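Local coordinates for protein endoglucanase (Mytilus edulis, PDB 1WC2) that hydrolyses internal beta-1,4-glucosidic linkages in cellulose and related beta-glucans as a family 45 glycoside hydrolase, and also possesses expansin activity, at residues 45-56 with 129-140; 1-9 with 77-85. All coordinates share one frame; numbering follows the deposited sequence. Where two conformers were deposited one is given.

The chain starts with a loop, residues 1-9, that leads into strand 10-11. Interaction 2 ties this N-terminal loop to residues 77-85, where strand 72-78 ends and the chain turns a corner. Before that point the chain has already passed through residues 45-56, which wait for their partner until 129-140; interaction 1 closes that loop of 72 residues by pairing strand 49-53 with strand 129-134. The two closures therefore cross, with the segments following one another as 1-9, 45-56, 77-85 and 129-140. Interaction 1 lies near the centre of the chain and interaction 2 at the periphery. Their centres are about 18 Å apart and they do not touch, yet both reach the same sheet.

Interaction 1 of 2, residues 45-56 with 129-140; sequences AGSFVAAASQMY and LHLDLENGRSQV
The contact is an antiparallel strand pair in the double-psi beta barrel of this family 45 endoglucanase. Ala51 faces Asp132, probably the proton donor, as a hydrogen-bonded pair. Ala51 N to Asp132 O and Asp132 N to Ala51 O are both 2.9 Å. The CB atoms of this pair lie on one face of the sheet; Ala50, Ala52, Leu131 and Leu133 use the other. There Leu131 CD2 packs on Ala52 CB at 3.9 Å. Beyond this, Leu129 CD1 lies 3.5 Å from Tyr56 CB. On the Asp132 side, His130 NE2 can donate to Asp132 OD1, while Ser18 engages His130 ND1. His130 and Asp132 each have a second conformer, so the bond between them may not always form. Glu134 N bonds Val49 O, and its carboxylate reaches out to His23 and to the backbone of Asp24, the likely nucleophile. A water also donates to Glu134 OE2 and Ala45 O.

Past the strand, Gln139 folds back with a bend at chi2 (-95°). Its amide NE2 bridges two carbonyls, at 2.9 Å from Ala45 O and 3.0 Å from Ser47 O, each met from above the carbonyl plane. Gln139 OE1 accepts from Arg137 N, so both ends of the amide are used. Alongside, the Phe48 ring turns its edge to Gln139, with CE2 3.4 Å from Gln139 O.

Interaction 2 of 2, residues 1-9 with 77-85; sequences NQKCSGNPR and TTGGYVPGQ
Lys3 NZ donates to Thr78 O at 2.8 Å, 17° from the carbonyl plane, and forms a salt bridge with Glu91. Lys3 CD runs along the backbone of Gly79 and Gly80, 3.7 Å from Gly80 N, and the chi3 bend (71°) turns CE and NZ to Thr78 O. Replacing Lys3 with a methionine would probably leave Thr78 O without this donor and Glu91 without its cationic mate.

The N terminus is held just beyond, at Tyr81. Asn1 N donates to Tyr81 O, and Tyr81 N returns a bond to Asn1 O, 2.9 Å away. Asn1 N also sits over the centre of one face of the Tyr81 ring, 3.3 Å above its plane, and donates to a water. If protonated, this amino group would make a cation-pi contact. The amide of Asn1 stands almost perpendicular to the ring, its OD1 3.6 Å from Tyr81 CE2. Gly80 leaves room for this approach; a CB there would clash with Asn1 O.

Thr78 OG1 accepts from Gly80 N in an ST turn. Glu149 of strand 148-155 bonds Thr78 and the backbone of Lys3 and Cys4. The disulfide from Cys4 to Cys16 joins the N-terminal loop to strand 14-22, beside the end of strand 72-78.

Interaction 1 of 2, residues 45-56 with 129-140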
ATOM      1  N   ALA A  45       9.721   9.245  -4.841  1.00  9.97           N
ATOM      2  CA  ALA A  45       8.906   9.352  -6.052  1.00  9.82           C
ATOM      3  C   ALA A  45       9.005   8.144  -6.981  1.00  9.48           C
ATOM      4  O   ALA A  45       8.028   7.805  -7.656  1.00  9.47           O
ATOM      5  CB  ALA A  45       9.257  10.633  -6.830  1.00  9.96           C
ATOM      6  N   GLY A  46      10.189   7.513  -7.022  1.00  9.07           N
ATOM      7  CA  GLY A  46      10.454   6.416  -7.925  1.00  9.27           C
ATOM      8  C   GLY A  46      10.448   5.065  -7.228  1.00  8.60           C
ATOM      9  O   GLY A  46      10.706   4.056  -7.873  1.00 10.37           O
ATOM     10  N   SER A  47      10.153   5.021  -5.922  1.00  8.25           N
ATOM     11  CA  SER A  47      10.157   3.761  -5.161  1.00  7.83           C
ATOM     12  C   SER A  47       8.797   3.073  -5.150  1.00  7.21           C
ATOM     13  O   SER A  47       7.776   3.678  -5.495  1.00  7.86           O
ATOM     14  CB  SER A  47      10.562   4.037  -3.716  1.00  8.62           C
ATOM     15  OG  SER A  47      11.942   4.347  -3.636  1.00 10.77           O
ATOM     16  N   PHE A  48       8.807   1.791  -4.772  1.00  6.92           N
ATOM     17  CA  PHE A  48       7.601   1.034  -4.473  1.00  6.72           C
ATOM     18  C   PHE A  48       7.203   1.356  -3.022  1.00  6.69           C
ATOM     19  O   PHE A  48       7.684   0.743  -2.058  1.00  6.90           O
ATOM     20  CB  PHE A  48       7.819  -0.468  -4.695  1.00  6.89           C
ATOM     21  CG  PHE A  48       7.883  -0.887  -6.160  1.00  7.50           C
ATOM     22  CD1 PHE A  48       8.831  -1.810  -6.585  1.00  9.02           C
ATOM     23  CD2 PHE A  48       6.957  -0.412  -7.094  1.00  8.59           C
ATOM     24  CE1 PHE A  48       8.881  -2.228  -7.925  1.00  9.01           C
ATOM     25  CE2 PHE A  48       7.011  -0.835  -8.428  1.00  9.39           C
ATOM     26  CZ  PHE A  48       7.967  -1.753  -8.831  1.00  9.83           C
ATOM     27  N   VAL A  49       6.356   2.380  -2.900  1.00  6.76           N
ATOM     28  CA  VAL A  49       5.820   2.843  -1.627  1.00  6.97           C
ATOM     29  C   VAL A  49       4.307   2.957  -1.712  1.00  6.37           C
ATOM     30  O   VAL A  49       3.735   3.029  -2.802  1.00  6.91           O
ATOM     31  CB  VAL A  49       6.471   4.187  -1.177  1.00  7.48           C
ATOM     32  CG1 VAL A  49       7.971   3.984  -0.913  1.00  8.25           C
ATOM     33  CG2 VAL A  49       6.221   5.317  -2.186  1.00  8.40           C
ATOM     34  N   ALA A  50       3.678   2.980  -0.541  1.00  6.61           N
ATOM     35  CA  ALA A  50       2.227   2.911  -0.444  1.00  6.76           C
ATOM     36  C   ALA A  50       1.676   3.753   0.693  1.00  6.14           C
ATOM     37  O   ALA A  50       2.347   4.003   1.693  1.00  6.17           O
ATOM     38  CB  ALA A  50       1.792   1.474  -0.250  1.00  7.05           C
ATOM     39  N   ALA A  51       0.421   4.155   0.533  1.00  6.04           N
ATOM     40  CA  ALA A  51      -0.395   4.704   1.605  1.00  5.88           C
ATOM     41  C   ALA A  51      -1.351   3.608   2.071  1.00  5.69           C
ATOM     42  O   ALA A  51      -2.110   3.061   1.267  1.00  6.64           O
ATOM     43  CB  ALA A  51      -1.167   5.927   1.118  1.00  6.42           C
ATOM     44  N   ALA A  52      -1.312   3.266   3.358  1.00  5.60           N
ATOM     45  CA  ALA A  52      -2.178   2.216   3.909  1.00  5.63           C
ATOM     46  C   ALA A  52      -3.492   2.779   4.446  1.00  4.84           C
ATOM     47  O   ALA A  52      -3.514   3.828   5.095  1.00  5.40           O
ATOM     48  CB  ALA A  52      -1.459   1.467   5.031  1.00  6.28           C
ATOM     49  N   SER A  53      -4.576   2.052   4.209  1.00  5.05           N
ATOM     50  CA  SER A  53      -5.874   2.384   4.761  1.00  4.97           C
ATOM     51  C   SER A  53      -5.757   2.609   6.283  1.00  5.05           C
ATOM     52  O   SER A  53      -4.970   1.939   6.977  1.00  5.12           O
ATOM     53  CB  SER A  53      -6.893   1.292   4.394  1.00  4.96           C
ATOM     54  OG  SER A  53      -6.428  -0.021   4.697  1.00  5.27           O
ATOM     55  N   GLN A  54      -6.549   3.560   6.794  1.00  5.02           N
ATOM     56  CA  GLN A  54      -6.371   4.107   8.144  1.00  5.08           C
ATOM     57  C   GLN A  54      -6.178   3.071   9.246  1.00  5.19           C
ATOM     58  O   GLN A  54      -5.226   3.175  10.022  1.00  5.67           O
ATOM     59  CB  GLN A  54      -7.557   5.019   8.508  1.00  5.50           C
ATOM     60  CG  GLN A  54      -7.561   5.493   9.990  1.00  6.40           C
ATOM     61  CD  GLN A  54      -6.441   6.487  10.328  1.00  6.46           C
ATOM     62  OE1 GLN A  54      -6.527   7.666   9.958  1.00  6.89           O
ATOM     63  NE2 GLN A  54      -5.403   6.027  11.035  1.00  7.29           N
ATOM     64  N   MET A  55      -7.086   2.118   9.379  1.00  5.32           N
ATOM     65  CA  MET A  55      -6.989   1.225  10.540  1.00  6.04           C
ATOM     66  C   MET A  55      -5.764   0.303  10.482  1.00  5.53           C
ATOM     67  O   MET A  55      -5.250  -0.107  11.530  1.00  6.66           O
ATOM     68  CB  MET A  55      -8.265   0.398  10.697  0.50  6.17           C
ATOM     69  CG  MET A  55      -9.383   1.131  11.394  0.50  7.19           C
ATOM     70  SD  MET A  55      -8.980   1.424  13.129  0.50  9.60           S
ATOM     71  CE  MET A  55      -8.814   0.030  13.755  0.50  4.21           C
ATOM     72  N   TYR A  56      -5.268   0.003   9.279  1.00  5.58           N
ATOM     73  CA  TYR A  56      -3.986  -0.694   9.153  1.00  5.62           C
ATOM     74  C   TYR A  56      -2.783   0.221   9.412  1.00  5.77           C
ATOM     75  O   TYR A  56      -1.817  -0.170  10.087  1.00  6.47           O
ATOM     76  CB  TYR A  56      -3.831  -1.409   7.790  1.00  5.63           C
ATOM     77  CG  TYR A  56      -2.686  -2.411   7.864  1.00  5.68           C
ATOM     78  CD1 TYR A  56      -2.877  -3.662   8.458  1.00  6.45           C
ATOM     79  CD2 TYR A  56      -1.392  -2.091   7.444  1.00  5.99           C
ATOM     80  CE1 TYR A  56      -1.836  -4.562   8.618  1.00  7.42           C
ATOM     81  CE2 TYR A  56      -0.333  -3.000   7.595  1.00  6.86           C
ATOM     82  CZ  TYR A  56      -0.573  -4.235   8.184  1.00  6.89           C
ATOM     83  OH  TYR A  56       0.450  -5.152   8.373  1.00  7.97           O
ATOM     84  N   LEU A 129      -7.852  -4.949   3.810  1.00  5.74           N
ATOM     85  CA  LEU A 129      -6.730  -4.011   3.662  1.00  5.64           C
ATOM     86  C   LEU A 129      -6.827  -3.362   2.279  1.00  5.49           C
ATOM     87  O   LEU A 129      -7.201  -4.027   1.304  1.00  5.72           O
ATOM     88  CB  LEU A 129      -5.385  -4.755   3.791  1.00  5.98           C
ATOM     89  CG  LEU A 129      -4.111  -3.930   3.556  1.00  6.49           C
ATOM     90  CD1 LEU A 129      -3.968  -2.808   4.579  1.00  7.13           C
ATOM     91  CD2 LEU A 129      -2.881  -4.841   3.581  1.00  7.68           C
ATOM     92  N   HIS A 130      -6.484  -2.070   2.212  1.00  5.59           N
ATOM     93  CA  HIS A 130      -6.328  -1.364   0.948  1.00  5.70           C
ATOM     94  C   HIS A 130      -5.007  -0.602   0.939  1.00  5.90           C
ATOM     95  O   HIS A 130      -4.665   0.037   1.935  1.00  5.91           O
ATOM     96  CB  HIS A 130      -7.485  -0.385   0.696  1.00  5.70           C
ATOM     97  CG  HIS A 130      -7.412   0.301  -0.619  0.85  5.49           C
ATOM     98  ND1 HIS A 130      -7.903  -0.281  -1.769  0.85  5.56           N
ATOM     99  CD2 HIS A 130      -6.846   1.478  -0.987  0.85  6.04           C
ATOM    100  CE1 HIS A 130      -7.652   0.523  -2.790  0.85  6.27           C
ATOM    101  NE2 HIS A 130      -7.018   1.598  -2.343  0.85  6.64           N
ATOM    102  N   LEU A 131      -4.283  -0.667  -0.183  1.00  5.88           N
ATOM    103  CA  LEU A 131      -3.068   0.130  -0.366  1.00  6.35           C
ATOM    104  C   LEU A 131      -3.205   1.024  -1.598  1.00  6.23           C
ATOM    105  O   LEU A 131      -3.525   0.546  -2.690  1.00  7.08           O
ATOM    106  CB  LEU A 131      -1.838  -0.764  -0.535  1.00  6.99           C
ATOM    107  CG  LEU A 131      -1.439  -1.644   0.656  1.00  7.47           C
ATOM    108  CD1 LEU A 131      -0.153  -2.378   0.309  1.00 10.14           C
ATOM    109  CD2 LEU A 131      -1.245  -0.872   1.958  1.00  7.64           C
ATOM    110  N   ASP A 132      -2.974   2.321  -1.420  1.00  6.09           N
ATOM    111  CA  ASP A 132      -2.777   3.226  -2.545  1.00  6.37           C
ATOM    112  C   ASP A 132      -1.295   3.113  -2.909  0.65  6.00           C
ATOM    113  O   ASP A 132      -0.430   3.248  -2.043  0.65  6.03           O
ATOM    114  CB  ASP A 132      -3.141   4.691  -2.223  0.65  7.40           C
ATOM    115  CG  ASP A 132      -4.653   4.983  -2.216  0.65  7.49           C
ATOM    116  OD1 ASP A 132      -5.477   4.143  -2.619  0.65  7.71           O
ATOM    117  OD2 ASP A 132      -5.079   6.084  -1.796  0.65 11.59           O
ATOM    118  N   LEU A 133      -1.007   2.812  -4.172  1.00  6.32           N
ATOM    119  CA  LEU A 133       0.358   2.577  -4.632  1.00  6.73           C
ATOM    120  C   LEU A 133       0.879   3.784  -5.408  1.00  7.02           C
ATOM    121  O   LEU A 133       0.286   4.193  -6.404  1.00  7.58           O
ATOM    122  CB  LEU A 133       0.406   1.337  -5.546  1.00  6.97           C
ATOM    123  CG  LEU A 133      -0.271   0.056  -5.018  1.00  7.54           C
ATOM    124  CD1 LEU A 133      -0.178  -1.071  -6.044  1.00  9.13           C
ATOM    125  CD2 LEU A 133       0.328  -0.355  -3.698  1.00  8.76           C
ATOM    126  N   GLU A 134       1.995   4.349  -4.963  1.00  7.13           N
ATOM    127  CA  GLU A 134       2.562   5.480  -5.687  1.00  7.57           C
ATOM    128  C   GLU A 134       2.910   5.101  -7.129  1.00  7.75           C
ATOM    129  O   GLU A 134       3.616   4.116  -7.367  1.00  7.53           O
ATOM    130  CB  GLU A 134       3.783   6.018  -4.957  1.00  7.88           C
ATOM    131  CG  GLU A 134       4.479   7.180  -5.666  1.00  8.17           C
ATOM    132  CD  GLU A 134       3.589   8.414  -5.912  1.00  8.36           C
ATOM    133  OE1 GLU A 134       2.849   8.831  -4.985  1.00  9.18           O
ATOM    134  OE2 GLU A 134       3.616   8.972  -7.033  1.00  9.54           O
ATOM    135  N   ASN A 135       2.442   5.916  -8.082  1.00  7.79           N
ATOM    136  CA  ASN A 135       2.547   5.619  -9.519  1.00  8.22           C
ATOM    137  C   ASN A 135       2.844   6.844 -10.392  1.00  8.44           C
ATOM    138  O   ASN A 135       2.669   6.805 -11.617  1.00  9.20           O
ATOM    139  CB  ASN A 135       1.289   4.921 -10.033  1.00  8.45           C
ATOM    140  CG  ASN A 135       1.496   4.288 -11.410  1.00  8.45           C
ATOM    141  OD1 ASN A 135       2.458   3.536 -11.615  1.00  8.61           O
ATOM    142  ND2 ASN A 135       0.611   4.597 -12.357  1.00  9.78           N
ATOM    143  N   GLY A 136       3.317   7.908  -9.758  1.00  8.65           N
ATOM    144  CA  GLY A 136       3.585   9.139 -10.492  1.00  9.08           C
ATOM    145  C   GLY A 136       4.664   8.995 -11.558  1.00  9.47           C
ATOM    146  O   GLY A 136       4.724   9.801 -12.491  1.00 11.19           O
ATOM    147  N   ARG A 137       5.525   7.977 -11.429  1.00  8.95           N
ATOM    148  CA  ARG A 137       6.564   7.686 -12.418  1.00  9.36           C
ATOM    149  C   ARG A 137       6.286   6.386 -13.180  1.00  9.42           C
ATOM    150  O   ARG A 137       7.181   5.824 -13.810  1.00  9.44           O
ATOM    151  CB  ARG A 137       7.941   7.691 -11.740  1.00  9.66           C
ATOM    152  CG  ARG A 137       8.327   9.089 -11.255  1.00 10.73           C
ATOM    153  CD  ARG A 137       9.601   9.140 -10.469  1.00 10.46           C
ATOM    154  NE  ARG A 137      10.776   8.872 -11.304  1.00 11.26           N
ATOM    155  CZ  ARG A 137      11.430   9.777 -12.030  1.00 11.42           C
ATOM    156  NH1 ARG A 137      11.045  11.039 -12.050  1.00 12.17           N
ATOM    157  NH2 ARG A 137      12.489   9.408 -12.737  1.00 11.09           N
ATOM    158  N   SER A 138       5.028   5.926 -13.117  1.00  9.21           N
ATOM    159  CA  SER A 138       4.559   4.731 -13.811  1.00  9.46           C
ATOM    160  C   SER A 138       5.292   3.461 -13.358  1.00  8.61           C
ATOM    161  O   SER A 138       5.343   2.470 -14.090  1.00  9.67           O
ATOM    162  CB  SER A 138       4.621   4.913 -15.344  1.00  9.58           C
ATOM    163  OG  SER A 138       3.795   5.991 -15.765  1.00 11.05           O
ATOM    164  N   GLN A 139       5.798   3.468 -12.128  1.00  8.57           N
ATOM    165  CA  GLN A 139       6.471   2.273 -11.617  1.00  8.62           C
ATOM    166  C   GLN A 139       5.525   1.066 -11.499  1.00  8.42           C
ATOM    167  O   GLN A 139       5.956  -0.092 -11.615  1.00  8.65           O
ATOM    168  CB  GLN A 139       7.183   2.542 -10.291  1.00  8.51           C
ATOM    169  CG  GLN A 139       6.324   3.125  -9.145  1.00  8.71           C
ATOM    170  CD  GLN A 139       6.402   4.653  -9.071  1.00  8.61           C
ATOM    171  OE1 GLN A 139       6.010   5.354 -10.010  1.00  8.84           O
ATOM    172  NE2 GLN A 139       6.923   5.167  -7.968  1.00  8.03           N
ATOM    173  N   VAL A 140       4.243   1.332 -11.249  1.00  8.00           N
ATOM    174  CA  VAL A 140       3.252   0.263 -11.126  1.00  8.18           C
ATOM    175  C   VAL A 140       2.571  -0.031 -12.470  1.00  8.36           C
ATOM    176  O   VAL A 140       2.551  -1.169 -12.907  1.00  8.87           O
ATOM    177  CB  VAL A 140       2.228   0.540  -9.993  1.00  8.43           C
ATOM    178  CG1 VAL A 140       1.228  -0.607  -9.864  1.00  8.33           C
ATOM    179  CG2 VAL A 140       2.959   0.755  -8.663  1.00  8.95           C
TER
HETATM  180  O   HOH W   1       6.010   9.491  -8.392  1.00 12.38           O
HETATM  181  O   HOH W   2       4.646   2.217  -5.525  1.00  9.65           O

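Interaction 2 of 2, residues 1-9 with 77-85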
ATOM      1  N   ASN A   1     -12.643  -8.514 -12.739  1.00  9.56           N
ATOM      2  CA  ASN A   1     -13.436  -9.481 -11.942  1.00  8.98           C
ATOM      3  C   ASN A   1     -12.757  -9.783 -10.602  1.00  8.23           C
ATOM      4  O   ASN A   1     -11.539  -9.997 -10.563  1.00  8.37           O
ATOM      5  CB  ASN A   1     -13.612 -10.786 -12.733  1.00 10.21           C
ATOM      6  CG  ASN A   1     -12.269 -11.405 -13.153  1.00 11.77           C
ATOM      7  OD1 ASN A   1     -11.414 -10.723 -13.721  1.00 14.84           O
ATOM      8  ND2 ASN A   1     -12.079 -12.692 -12.856  1.00 14.75           N
ATOM      9  N   GLN A   2     -13.539  -9.816  -9.524  1.00  7.81           N
ATOM     10  CA  GLN A   2     -13.018 -10.170  -8.207  1.00  8.12           C
ATOM     11  C   GLN A   2     -12.908 -11.691  -8.087  1.00  8.59           C
ATOM     12  O   GLN A   2     -13.914 -12.404  -8.153  1.00 10.19           O
ATOM     13  CB  GLN A   2     -13.919  -9.614  -7.100  1.00  7.81           C
ATOM     14  CG  GLN A   2     -13.987  -8.092  -7.068  1.00  8.23           C
ATOM     15  CD  GLN A   2     -14.861  -7.599  -5.930  1.00  8.64           C
ATOM     16  OE1 GLN A   2     -16.079  -7.489  -6.065  1.00 11.07           O
ATOM     17  NE2 GLN A   2     -14.247  -7.336  -4.797  1.00  8.67           N
ATOM     18  N   LYS A   3     -11.688 -12.185  -7.916  1.00  7.92           N
ATOM     19  CA  LYS A   3     -11.450 -13.614  -7.694  1.00  8.41           C
ATOM     20  C   LYS A   3     -11.447 -13.981  -6.208  1.00  8.19           C
ATOM     21  O   LYS A   3     -11.622 -15.154  -5.866  1.00  9.40           O
ATOM     22  CB  LYS A   3     -10.144 -14.050  -8.349  1.00  8.56           C
ATOM     23  CG  LYS A   3     -10.155 -13.891  -9.875  1.00  9.57           C
ATOM     24  CD  LYS A   3      -8.822 -14.240 -10.535  1.00 10.60           C
ATOM     25  CE  LYS A   3      -8.533 -15.737 -10.510  1.00 11.92           C
ATOM     26  NZ  LYS A   3      -7.245 -16.047 -11.195  1.00 12.37           N
ATOM     27  N   CYS A   4     -11.229 -13.003  -5.329  1.00  7.78           N
ATOM     28  CA  CYS A   4     -11.360 -13.210  -3.890  1.00  7.47           C
ATOM     29  C   CYS A   4     -12.839 -13.246  -3.513  1.00  8.33           C
ATOM     30  O   CYS A   4     -13.660 -12.589  -4.167  1.00  9.85           O
ATOM     31  CB  CYS A   4     -10.665 -12.091  -3.125  1.00  7.62           C
ATOM     32  SG  CYS A   4      -8.910 -11.882  -3.516  1.00  6.99           S
ATOM     33  N   SER A   5     -13.165 -14.002  -2.466  1.00  8.48           N
ATOM     34  CA  SER A   5     -14.555 -14.182  -2.031  1.00  9.86           C
ATOM     35  C   SER A   5     -14.628 -14.270  -0.517  1.00  9.98           C
ATOM     36  O   SER A   5     -13.627 -14.503   0.162  1.00  9.98           O
ATOM     37  CB  SER A   5     -15.175 -15.433  -2.661  1.00 11.40           C
ATOM     38  OG  SER A   5     -14.485 -16.588  -2.283  1.00 13.72           O
ATOM     39  N   GLY A   6     -15.837 -14.108  -0.003  1.00 11.24           N
ATOM     40  CA  GLY A   6     -16.091 -14.130   1.421  1.00 11.77           C
ATOM     41  C   GLY A   6     -15.972 -12.758   2.060  1.00 11.86           C
ATOM     42  O   GLY A   6     -15.682 -11.759   1.397  1.00 11.74           O
ATOM     43  N   ASN A   7     -16.212 -12.718   3.365  1.00 12.44           N
ATOM     44  CA  ASN A   7     -16.172 -11.488   4.144  1.00 13.12           C
ATOM     45  C   ASN A   7     -15.249 -11.695   5.347  1.00 12.23           C
ATOM     46  O   ASN A   7     -15.584 -12.487   6.251  1.00 14.10           O
ATOM     47  CB  ASN A   7     -17.580 -11.125   4.623  1.00 14.32           C
ATOM     48  CG  ASN A   7     -17.598  -9.897   5.510  1.00 17.43           C
ATOM     49  OD1 ASN A   7     -16.725  -9.032   5.417  1.00 19.40           O
ATOM     50  ND2 ASN A   7     -18.608  -9.810   6.369  1.00 19.77           N
ATOM     51  N   PRO A   8     -14.084 -11.045   5.391  1.00 10.55           N
ATOM     52  CA  PRO A   8     -13.482 -10.254   4.308  1.00  9.43           C
ATOM     53  C   PRO A   8     -13.044 -11.155   3.152  1.00  8.31           C
ATOM     54  O   PRO A   8     -12.998 -12.388   3.281  1.00  8.33           O
ATOM     55  CB  PRO A   8     -12.272  -9.591   4.981  1.00 10.26           C
ATOM     56  CG  PRO A   8     -12.184 -10.108   6.338  1.00 12.08           C
ATOM     57  CD  PRO A   8     -13.235 -11.103   6.583  1.00 11.05           C
ATOM     58  N   ARG A   9     -12.672 -10.520   2.047  1.00  7.44           N
ATOM     59  CA  ARG A   9     -12.308 -11.212   0.828  1.00  7.95           C
ATOM     60  C   ARG A   9     -11.013 -12.011   1.013  1.00  7.13           C
ATOM     61  O   ARG A   9     -10.011 -11.482   1.497  1.00  7.71           O
ATOM     62  CB  ARG A   9     -12.113 -10.193  -0.310  1.00  9.25           C
ATOM     63  CG  ARG A   9     -13.337  -9.425  -0.732  1.00 11.14           C
ATOM     64  CD  ARG A   9     -14.072 -10.054  -1.896  1.00 12.86           C
ATOM     65  NE  ARG A   9     -15.346  -9.394  -2.195  1.00 11.99           N
ATOM     66  CZ  ARG A   9     -16.194  -9.786  -3.137  1.00 11.10           C
ATOM     67  NH1 ARG A   9     -15.908 -10.827  -3.903  1.00 10.45           N
ATOM     68  NH2 ARG A   9     -17.337  -9.131  -3.317  1.00 13.31           N
ATOM     69  N   THR A  77      -0.409 -10.753  -7.319  1.00  6.93           N
ATOM     70  CA  THR A  77      -1.649 -10.569  -8.073  1.00  7.02           C
ATOM     71  C   THR A  77      -2.450 -11.865  -8.122  1.00  7.00           C
ATOM     72  O   THR A  77      -1.888 -12.960  -8.262  1.00  7.66           O
ATOM     73  CB  THR A  77      -1.378 -10.084  -9.508  1.00  7.44           C
ATOM     74  OG1 THR A  77      -0.555 -11.044 -10.187  1.00  8.00           O
ATOM     75  CG2 THR A  77      -0.633  -8.744  -9.509  1.00  8.08           C
ATOM     76  N   THR A  78      -3.765 -11.752  -7.977  1.00  7.02           N
ATOM     77  CA  THR A  78      -4.657 -12.896  -8.142  1.00  7.48           C
ATOM     78  C   THR A  78      -5.014 -13.144  -9.607  1.00  8.33           C
ATOM     79  O   THR A  78      -5.473 -14.235  -9.949  1.00  9.29           O
ATOM     80  CB  THR A  78      -5.976 -12.696  -7.393  1.00  7.30           C
ATOM     81  OG1 THR A  78      -6.668 -11.578  -7.973  1.00  7.54           O
ATOM     82  CG2 THR A  78      -5.762 -12.405  -5.896  1.00  7.16           C
ATOM     83  N   GLY A  79      -4.824 -12.129 -10.451  1.00  8.35           N
ATOM     84  CA  GLY A  79      -5.353 -12.108 -11.803  1.00  9.39           C
ATOM     85  C   GLY A  79      -6.623 -11.268 -11.933  1.00  9.19           C
ATOM     86  O   GLY A  79      -7.030 -10.941 -13.055  1.00 11.61           O
ATOM     87  N   GLY A  80      -7.267 -10.938 -10.810  1.00  8.46           N
ATOM     88  CA  GLY A  80      -8.503 -10.164 -10.806  1.00  8.04           C
ATOM     89  C   GLY A  80      -8.309  -8.673 -10.580  1.00  7.54           C
ATOM     90  O   GLY A  80      -7.192  -8.174 -10.473  1.00  7.55           O
ATOM     91  N   TYR A  81      -9.436  -7.977 -10.507  1.00  7.23           N
ATOM     92  CA  TYR A  81      -9.499  -6.530 -10.348  1.00  7.13           C
ATOM     93  C   TYR A  81     -10.967  -6.174 -10.073  1.00  6.71           C
ATOM     94  O   TYR A  81     -11.869  -6.948 -10.388  1.00  7.48           O
ATOM     95  CB  TYR A  81      -8.962  -5.809 -11.601  1.00  7.29           C
ATOM     96  CG  TYR A  81      -9.721  -6.125 -12.877  1.00  8.28           C
ATOM     97  CD1 TYR A  81     -10.779  -5.316 -13.303  1.00  9.58           C
ATOM     98  CD2 TYR A  81      -9.395  -7.234 -13.658  1.00  9.38           C
ATOM     99  CE1 TYR A  81     -11.488  -5.599 -14.472  1.00 11.18           C
ATOM    100  CE2 TYR A  81     -10.110  -7.524 -14.839  1.00 11.04           C
ATOM    101  CZ  TYR A  81     -11.143  -6.698 -15.231  1.00 11.60           C
ATOM    102  OH  TYR A  81     -11.844  -6.964 -16.388  1.00 14.25           O
ATOM    103  N   VAL A  82     -11.216  -5.012  -9.484  1.00  6.33           N
ATOM    104  CA  VAL A  82     -12.582  -4.556  -9.249  1.00  6.72           C
ATOM    105  C   VAL A  82     -13.162  -4.041 -10.568  1.00  6.58           C
ATOM    106  O   VAL A  82     -12.553  -3.161 -11.183  1.00  6.71           O
ATOM    107  CB  VAL A  82     -12.615  -3.465  -8.172  1.00  6.95           C
ATOM    108  CG1 VAL A  82     -14.010  -2.845  -8.084  1.00  7.51           C
ATOM    109  CG2 VAL A  82     -12.186  -4.045  -6.827  1.00  7.39           C
ATOM    110  N   PRO A  83     -14.305  -4.578 -11.034  1.00  7.07           N
ATOM    111  CA  PRO A  83     -14.884  -4.122 -12.307  1.00  7.24           C
ATOM    112  C   PRO A  83     -15.044  -2.600 -12.374  1.00  7.28           C
ATOM    113  O   PRO A  83     -15.540  -1.963 -11.437  1.00  7.56           O
ATOM    114  CB  PRO A  83     -16.238  -4.841 -12.354  1.00  8.01           C
ATOM    115  CG  PRO A  83     -16.024  -6.076 -11.581  1.00  8.34           C
ATOM    116  CD  PRO A  83     -15.114  -5.668 -10.449  1.00  7.51           C
ATOM    117  N   GLY A  84     -14.579  -2.024 -13.481  1.00  7.32           N
ATOM    118  CA  GLY A  84     -14.643  -0.597 -13.722  1.00  7.85           C
ATOM    119  C   GLY A  84     -13.666   0.247 -12.915  1.00  7.75           C
ATOM    120  O   GLY A  84     -13.700   1.476 -13.002  1.00  9.61           O
ATOM    121  N   GLN A  85     -12.795  -0.397 -12.125  1.00  7.24           N
ATOM    122  CA  GLN A  85     -11.840   0.275 -11.242  0.65  7.30           C
ATOM    123  C   GLN A  85     -10.449  -0.375 -11.329  1.00  7.57           C
ATOM    124  O   GLN A  85      -9.681  -0.344 -10.363  1.00  8.67           O
ATOM    125  CB  GLN A  85     -12.327   0.217  -9.786  0.65  7.79           C
ATOM    126  CG  GLN A  85     -13.583   1.019  -9.499  0.65  9.69           C
ATOM    127  CD  GLN A  85     -13.363   2.494  -9.240  0.65 11.92           C
ATOM    128  OE1 GLN A  85     -12.305   3.046  -9.513  0.65 11.89           O
ATOM    129  NE2 GLN A  85     -14.370   3.129  -8.652  0.65 14.37           N
TER
HETATM  130  O   HOH W   3     -14.560  -7.931 -14.639  1.00 14.66           O